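Putative fimbrium tip subunit Fim1F (Parabacteroides distasonis, PDB 3R4R) is a putative component of the fimbrium tip, part of the filamentous surface appendages that mediate cell adhesion and biofilm formation. Local coordinates at residues Thr35-Thr38 with Thr39-Thr43; Ile172-Thr175 with Gly176-Lys179; Tyr232-Asp236 with Ala237-Val241. All blocks are in the same frame, centred on the assembly; numbering follows the deposited sequence. Where two conformers were deposited one is given.

Interaction 1. Residues Thr35-Thr38 with Thr39-Thr43. With SO4 (sulfate ion), chain D.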
loop_
_atom_site.group_PDB
_atom_site.type_symbol
_atom_site.label_atom_id
_atom_site.label_comp_id
_atom_site.label_asym_id
_atom_site.label_seq_id
_atom_site.Cartn_x
_atom_site.Cartn_y
_atom_site.Cartn_z
ATOM N N THR A 35 -1.756 -15.592 2.986
ATOM C CA THR A 35 -2.547 -15.844 4.201
ATOM C C THR A 35 -1.939 -15.095 5.460
ATOM O O THR A 35 -2.355 -15.378 6.599
ATOM C CB THR A 35 -2.638 -17.357 4.459
ATOM N N TYR A 36 -0.990 -14.130 5.226
ATOM C CA TYR A 36 -0.293 -13.312 6.227
ATOM C C TYR A 36 -0.997 -11.949 6.438
ATOM O O TYR A 36 -0.796 -11.290 7.463
ATOM C CB TYR A 36 1.173 -13.082 5.794
ATOM C CG TYR A 36 1.351 -12.411 4.444
ATOM C CD1 TYR A 36 1.420 -11.025 4.337
ATOM C CD2 TYR A 36 1.530 -13.163 3.287
ATOM C CE1 TYR A 36 1.603 -10.404 3.105
ATOM C CE2 TYR A 36 1.733 -12.552 2.051
ATOM C CZ TYR A 36 1.766 -11.171 1.965
ATOM O OH TYR A 36 1.971 -10.556 0.755
ATOM N N ALA A 37 -1.781 -11.489 5.448
ATOM C CA ALA A 37 -2.490 -10.212 5.574
ATOM C C ALA A 37 -3.796 -10.446 6.334
ATOM O O ALA A 37 -4.487 -11.432 6.053
ATOM C CB ALA A 37 -2.748 -9.595 4.211
ATOM N N THR A 38 -4.125 -9.604 7.320
ATOM C CA THR A 38 -5.353 -9.813 8.085
ATOM C C THR A 38 -6.541 -9.282 7.277
ATOM O O THR A 38 -6.362 -8.561 6.289
ATOM C CB THR A 38 -5.280 -9.160 9.491
ATOM O OG1 THR A 38 -5.385 -7.738 9.407
ATOM C CG2 THR A 38 -4.039 -9.576 10.286
ATOM N N THR A 39 -7.758 -9.638 7.712
ATOM C CA THR A 39 -9.016 -9.207 7.101
ATOM C C THR A 39 -9.028 -7.695 7.137
ATOM O O THR A 39 -9.387 -7.096 6.115
ATOM C CB THR A 39 -10.221 -9.864 7.799
ATOM O OG1 THR A 39 -10.206 -11.254 7.462
ATOM C CG2 THR A 39 -11.563 -9.295 7.335
ATOM N N GLU A 40 -8.541 -7.076 8.244
ATOM C CA GLU A 40 -8.448 -5.609 8.338
ATOM C C GLU A 40 -7.540 -5.039 7.241
ATOM O O GLU A 40 -7.941 -4.138 6.516
ATOM C CB GLU A 40 -7.929 -5.149 9.703
ATOM C CG GLU A 40 -8.811 -5.438 10.900
ATOM C CD GLU A 40 -8.106 -5.139 12.212
ATOM O OE1 GLU A 40 -7.707 -3.973 12.436
ATOM O OE2 GLU A 40 -7.944 -6.085 13.015
ATOM N N GLU A 41 -6.350 -5.609 7.087
ATOM C CA GLU A 41 -5.343 -5.154 6.130
ATOM C C GLU A 41 -5.789 -5.354 4.660
ATOM O O GLU A 41 -5.239 -4.699 3.775
ATOM C CB GLU A 41 -4.031 -5.882 6.375
ATOM C CG GLU A 41 -3.446 -5.521 7.735
ATOM C CD GLU A 41 -2.171 -6.224 8.146
ATOM O OE1 GLU A 41 -1.920 -7.353 7.665
ATOM O OE2 GLU A 41 -1.448 -5.665 9.000
ATOM N N LEU A 42 -6.794 -6.193 4.416
ATOM C CA LEU A 42 -7.350 -6.452 3.089
ATOM C C LEU A 42 -8.567 -5.585 2.822
ATOM O O LEU A 42 -9.069 -5.579 1.695
ATOM C CB LEU A 42 -7.740 -7.937 2.931
ATOM C CG LEU A 42 -6.630 -8.972 2.848
ATOM C CD1 LEU A 42 -7.173 -10.390 3.095
ATOM C CD2 LEU A 42 -5.878 -8.889 1.529
ATOM N N THR A 43 -9.065 -4.885 3.853
ATOM C CA THR A 43 -10.287 -4.073 3.778
ATOM C C THR A 43 -10.076 -2.820 2.967
ATOM O O THR A 43 -9.064 -2.129 3.107
ATOM C CB THR A 43 -10.783 -3.691 5.194
ATOM O OG1 THR A 43 -11.094 -4.888 5.873
ATOM C CG2 THR A 43 -12.040 -2.826 5.192
HETATM S S SO4 D . -8.048 -12.489 10.180
HETATM O O1 SO4 D . -7.567 -12.385 8.795
HETATM O O2 SO4 D . -7.881 -11.199 10.865
HETATM O O3 SO4 D . -9.471 -12.860 10.185
HETATM O O4 SO4 D . -7.268 -13.518 10.875
#
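Thr38 and Glu41 grip each other twice, side chain to backbone in both directions. Thr38 OG1 accepts from Glu41 N at 3.3 Å in a nearly straight bond; in return Glu41 OE1 takes the N-H of Thr38 (N to OE1 3.2 Å), which reaches the oxygen from above the carboxylate plane, 36° out of it. Thr38 OG1 stands between its own N and carbonyl carbon (chi1 73°), facing the first turn, and the extended Glu41 chain runs back past it, CG lying 3.4 Å from OG1. This reciprocal pairing is a capping box, with Thr38 as N-cap of the short, weakly bonded helix 39-42. Leu42 N adds a weak bond to Thr38 O, while the Leu42 side chain turns back to bring CG to 4.2 Å from Ala37 CB, an apolar touch just outside the box. At the same helix start a sulfate, probably from the crystallisation liquor, accepts from Thr39 N through its O1 at 3.0 Å. The carbonyl of the same residue, Thr39 O, is met from opposite faces of its plane, by Thr43 OG1 at 2.8 Å and by Leu42 N. Further out, the buried Glu41 carboxylate is positioned by Tyr230 OH at OE2 and by a salt bridge from Lys171 to OE1; the positive charge beside it would probably favour the ionised form. Leu42 also packs on Thr22 and Met72.

Interaction 2. Residues Ile172-Thr175 with Gly176-Lys179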
loop_
_atom_site.group_PDB
_atom_site.type_symbol
_atom_site.label_atom_id
_atom_site.label_comp_id
_atom_site.label_asym_id
_atom_site.label_seq_id
_atom_site.Cartn_x
_atom_site.Cartn_y
_atom_site.Cartn_z
ATOM N N ILE A 172 5.637 -3.982 9.233
ATOM C CA ILE A 172 6.823 -4.346 10.047
ATOM C C ILE A 172 6.376 -4.859 11.422
ATOM O O ILE A 172 5.675 -4.148 12.146
ATOM C CB ILE A 172 7.830 -3.149 10.210
ATOM C CG1 ILE A 172 8.193 -2.471 8.859
ATOM C CG2 ILE A 172 9.094 -3.580 10.992
ATOM C CD1 ILE A 172 9.041 -1.173 9.049
ATOM N N GLU A 173 6.785 -6.094 11.778
ATOM C CA GLU A 173 6.499 -6.686 13.083
ATOM C C GLU A 173 7.802 -6.897 13.887
ATOM O O GLU A 173 8.661 -7.654 13.456
ATOM C CB GLU A 173 5.744 -8.024 12.927
ATOM C CG GLU A 173 5.366 -8.656 14.273
ATOM C CD GLU A 173 4.701 -10.023 14.287
ATOM O OE1 GLU A 173 4.697 -10.707 13.237
ATOM O OE2 GLU A 173 4.224 -10.432 15.371
ATOM N N TYR A 174 7.958 -6.224 15.032
ATOM C CA TYR A 174 9.091 -6.478 15.934
ATOM C C TYR A 174 8.701 -7.668 16.805
ATOM O O TYR A 174 7.682 -7.598 17.493
ATOM C CB TYR A 174 9.487 -5.234 16.757
ATOM C CG TYR A 174 10.385 -5.534 17.942
ATOM C CD1 TYR A 174 11.736 -5.818 17.765
ATOM C CD2 TYR A 174 9.899 -5.474 19.243
ATOM C CE1 TYR A 174 12.574 -6.066 18.852
ATOM C CE2 TYR A 174 10.725 -5.726 20.339
ATOM C CZ TYR A 174 12.064 -6.017 20.140
ATOM O OH TYR A 174 12.876 -6.277 21.217
ATOM N N THR A 175 9.458 -8.779 16.724
ATOM C CA THR A 175 9.090 -10.020 17.413
ATOM C C THR A 175 9.957 -10.293 18.672
ATOM O O THR A 175 9.794 -11.349 19.282
ATOM C CB THR A 175 9.193 -11.215 16.451
ATOM O OG1 THR A 175 10.518 -11.302 15.906
ATOM C CG2 THR A 175 8.165 -11.141 15.332
ATOM N N GLY A 176 10.770 -9.326 19.108
ATOM C CA GLY A 176 11.548 -9.456 20.334
ATOM C C GLY A 176 13.007 -9.781 20.157
ATOM O O GLY A 176 13.537 -9.713 19.044
ATOM N N VAL A 177 13.660 -10.129 21.298
ATOM C CA VAL A 177 15.058 -10.524 21.445
ATOM C C VAL A 177 15.057 -11.962 22.010
ATOM O O VAL A 177 14.316 -12.267 22.960
ATOM C CB VAL A 177 15.880 -9.514 22.306
ATOM C CG1 VAL A 177 17.295 -10.025 22.589
ATOM C CG2 VAL A 177 15.935 -8.147 21.634
ATOM N N TYR A 178 15.864 -12.838 21.374
ATOM C CA TYR A 178 15.967 -14.261 21.669
ATOM C C TYR A 178 17.396 -14.660 22.025
ATOM O O TYR A 178 18.338 -13.949 21.684
ATOM C CB TYR A 178 15.490 -15.073 20.455
ATOM C CG TYR A 178 14.041 -14.850 20.089
ATOM C CD1 TYR A 178 13.651 -13.732 19.363
ATOM C CD2 TYR A 178 13.075 -15.804 20.382
ATOM C CE1 TYR A 178 12.324 -13.531 19.004
ATOM C CE2 TYR A 178 11.743 -15.617 20.026
ATOM C CZ TYR A 178 11.374 -14.481 19.330
ATOM O OH TYR A 178 10.064 -14.291 18.970
ATOM N N LYS A 179 17.560 -15.787 22.733
ATOM C CA LYS A 179 18.897 -16.269 23.073
ATOM C C LYS A 179 19.436 -17.013 21.848
ATOM O O LYS A 179 18.810 -17.975 21.400
ATOM C CB LYS A 179 18.884 -17.124 24.343
#
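The Tyr174 ring lies over the backbone of Gly176, two residues further along the same strand. Its CG is anti to the backbone N (chi1 165°), which lays the ring forward along the chain. Gly176 N sits 3.6 Å above the ring plane, over its centre, and the neighbouring CA makes a CH-pi contact over the same face, 3.9 Å from the centroid and 28° off the normal. Between these two residues the closest atoms are Tyr174 CZ and Gly176 CA, 3.5 Å apart. Beyond the glycine, Val177 crosses the ring's phenol end obliquely and sets CG2 3.6 Å from Tyr174 OH; that hydroxyl is hydrogen-bonded to Phe189 O. Tyr178 leans the other way along the chain: its CG lies beside the backbone N, and the ring reaches back until OH is 3.0 Å from Thr175 O and CE1 3.4 Å from the same oxygen. Gly176 has a positive phi, at which a CB would collide with Thr175 O, and at this point the strand changes course, the halves 172-175 and 176-179 running at 42° to each other. Strand 161-179 lies here between strands 228-232 and 266-273: the Tyr174 backbone bonds to Val227, just before the first, and Thr175 bonds to Ile269 of the second by backbone and through its hydroxyl to Ile269 O; Trp280 of strand 278-284 packs against both Tyr174 and Val177.

Interaction 3. Residues Tyr232-Asp236 with Ala237-Val241. With EDO (1,2-ethanediol), chain G.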
loop_
_atom_site.group_PDB
_atom_site.type_symbol
_atom_site.label_atom_id
_atom_site.label_comp_id
_atom_site.label_asym_id
_atom_site.label_seq_id
_atom_site.Cartn_x
_atom_site.Cartn_y
_atom_site.Cartn_z
ATOM N N TYR A 232 5.358 4.167 4.630
ATOM C CA TYR A 232 5.488 4.203 3.199
ATOM C C TYR A 232 6.973 4.033 2.889
ATOM O O TYR A 232 7.789 4.345 3.761
ATOM C CB TYR A 232 4.890 5.487 2.596
ATOM C CG TYR A 232 3.400 5.694 2.743
ATOM C CD1 TYR A 232 2.496 4.741 2.269
ATOM C CD2 TYR A 232 2.888 6.932 3.117
ATOM C CE1 TYR A 232 1.119 4.946 2.348
ATOM C CE2 TYR A 232 1.512 7.178 3.129
ATOM C CZ TYR A 232 0.631 6.174 2.759
ATOM O OH TYR A 232 -0.722 6.390 2.800
ATOM N N GLU A 233 7.339 3.477 1.707
ATOM C CA GLU A 233 8.734 3.356 1.218
ATOM C C GLU A 233 9.579 4.606 1.423
ATOM O O GLU A 233 9.048 5.724 1.373
ATOM C CB GLU A 233 8.767 3.083 -0.295
ATOM C CG GLU A 233 8.272 1.744 -0.747
ATOM C CD GLU A 233 8.416 1.521 -2.232
ATOM O OE1 GLU A 233 8.334 2.478 -3.044
ATOM O OE2 GLU A 233 8.554 0.334 -2.585
ATOM N N ILE A 234 10.898 4.424 1.557
ATOM C CA ILE A 234 11.860 5.500 1.722
ATOM C C ILE A 234 13.015 5.220 0.766
ATOM O O ILE A 234 13.777 4.288 1.027
ATOM C CB ILE A 234 12.283 5.592 3.197
ATOM C CG1 ILE A 234 11.042 5.757 4.122
ATOM C CG2 ILE A 234 13.304 6.714 3.369
ATOM C CD1 ILE A 234 11.219 5.568 5.615
ATOM N N SER A 235 13.128 6.025 -0.341
ATOM C CA SER A 235 14.152 5.876 -1.384
ATOM C C SER A 235 15.550 6.301 -0.911
ATOM O O SER A 235 16.533 5.656 -1.303
ATOM C CB SER A 235 13.791 6.694 -2.622
ATOM O OG SER A 235 13.723 8.082 -2.341
ATOM N N ASP A 236 15.653 7.400 -0.113
ATOM C CA ASP A 236 16.961 7.892 0.351
ATOM C C ASP A 236 17.734 6.752 1.028
ATOM O O ASP A 236 17.230 6.097 1.953
ATOM C CB ASP A 236 16.812 9.097 1.299
ATOM C CG ASP A 236 18.105 9.788 1.723
ATOM O OD1 ASP A 236 19.178 9.429 1.198
ATOM O OD2 ASP A 236 18.036 10.716 2.550
ATOM N N ALA A 237 18.943 6.493 0.506
ATOM C CA ALA A 237 19.849 5.443 0.978
ATOM C C ALA A 237 20.507 5.819 2.318
ATOM O O ALA A 237 21.050 4.941 2.991
ATOM C CB ALA A 237 20.923 5.189 -0.073
ATOM N N PHE A 238 20.397 7.111 2.718
ATOM C CA PHE A 238 20.997 7.699 3.917
ATOM C C PHE A 238 19.953 7.822 5.070
ATOM O O PHE A 238 20.321 8.185 6.193
ATOM C CB PHE A 238 21.585 9.079 3.538
ATOM C CG PHE A 238 22.517 9.795 4.496
ATOM C CD1 PHE A 238 23.492 9.091 5.203
ATOM C CD2 PHE A 238 22.582 11.186 4.513
ATOM C CE1 PHE A 238 24.410 9.758 6.028
ATOM C CE2 PHE A 238 23.508 11.856 5.328
ATOM C CZ PHE A 238 24.416 11.136 6.082
ATOM N N LYS A 239 18.682 7.462 4.821
ATOM C CA LYS A 239 17.667 7.523 5.869
ATOM C C LYS A 239 17.603 6.194 6.631
ATOM O O LYS A 239 17.942 5.132 6.105
ATOM C CB LYS A 239 16.283 7.903 5.346
ATOM C CG LYS A 239 16.172 9.388 5.071
ATOM C CD LYS A 239 14.745 9.799 4.854
ATOM C CE LYS A 239 14.545 11.278 4.631
ATOM N NZ LYS A 239 15.137 11.743 3.351
ATOM N N GLU A 240 17.214 6.280 7.901
ATOM C CA GLU A 240 17.144 5.124 8.792
ATOM C C GLU A 240 15.873 5.089 9.596
ATOM O O GLU A 240 15.331 6.139 9.962
ATOM C CB GLU A 240 18.331 5.122 9.785
ATOM C CG GLU A 240 19.715 4.993 9.166
ATOM C CD GLU A 240 20.861 5.024 10.156
ATOM O OE1 GLU A 240 20.751 5.747 11.174
ATOM O OE2 GLU A 240 21.897 4.373 9.883
ATOM N N VAL A 241 15.429 3.857 9.914
ATOM C CA VAL A 241 14.315 3.573 10.802
ATOM C C VAL A 241 15.000 3.029 12.079
ATOM O O VAL A 241 15.691 2.001 12.037
ATOM C CB VAL A 241 13.206 2.670 10.184
ATOM C CG1 VAL A 241 12.582 3.328 8.956
ATOM C CG2 VAL A 241 13.723 1.291 9.820
HETATM C C1 EDO G . 14.509 10.576 8.484
HETATM O O1 EDO G . 13.360 10.873 9.277
HETATM C C2 EDO G . 14.816 9.091 8.595
HETATM O O2 EDO G . 13.708 8.309 8.117
HETATM O O HOH W 1 18.144 4.374 3.801
#
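Asp236 and Lys239 cross at about a right angle, and the lysine is bent near its tip (chi4 67°) so that the ammonium comes back to the carboxylate. Lys239 NZ meets Asp236 OD2 at 3.2 Å in a salt bridge that uses the anti lone pair, the one facing away from OD1. The lysine chain passes close to the same oxygen on its way out, with Lys239 CG 3.4 Å from Asp236 OD2. The other carboxylate oxygen works on the backbone: Phe238 N donates to Asp236 OD1 at 3.0 Å, arriving from well above the carboxylate plane, 69° out of it. With CG anti to N (chi1 -174°), the acid is swung toward the chain that follows. Ile234 approaches Lys239 from its apolar flank, again at about a right angle: CG2 packs 3.7 Å from Lys239 CD, while Ile234 CD1 points on to Val241 CG1, 4.2 Å away. Lys239 also makes a cation-pi contact with Phe216. An ethanediol, probably from the crystallisation liquor, rests with C1 3.7 Å from Lys239 CD. The bond from Phe238 N makes an Asx turn, and a weak, long bond from Lys239 N to Asp236 O (3.5 Å) closes a type I beta turn, residues 236-239, that starts at the same aspartate. The two turns combine in the link that carries the chain from strand 228-232, paired with 161-179, to strand 240-246 of the other, antiparallel sheet, where Val241 bonds to Phe256 of strand 251-257.

How the interactions relate
The three contacts follow one another along the chain without overlap: interaction 1 at the start of helix 39-42, interaction 2 at the end of strand 161-179, interaction 3 in the link from strand 228-232 to strand 240-246. Their centres lie about 21 Å (1 to 2), 25 Å (1 to 3) and 21 Å (2 to 3) apart, and none touches another. Interactions 2 and 3 share the C-terminal Fim1F domain, of the transthyretin clan; interaction 3 carries the chain from strand 228-232, antiparallel beside 161-179, across to the sheet of 240-246. Interaction 1 reaches strands 161-179 and 228-232 through Glu41's partners Lys171 and Tyr230, tying the helix cap to the strands leading into the other contacts.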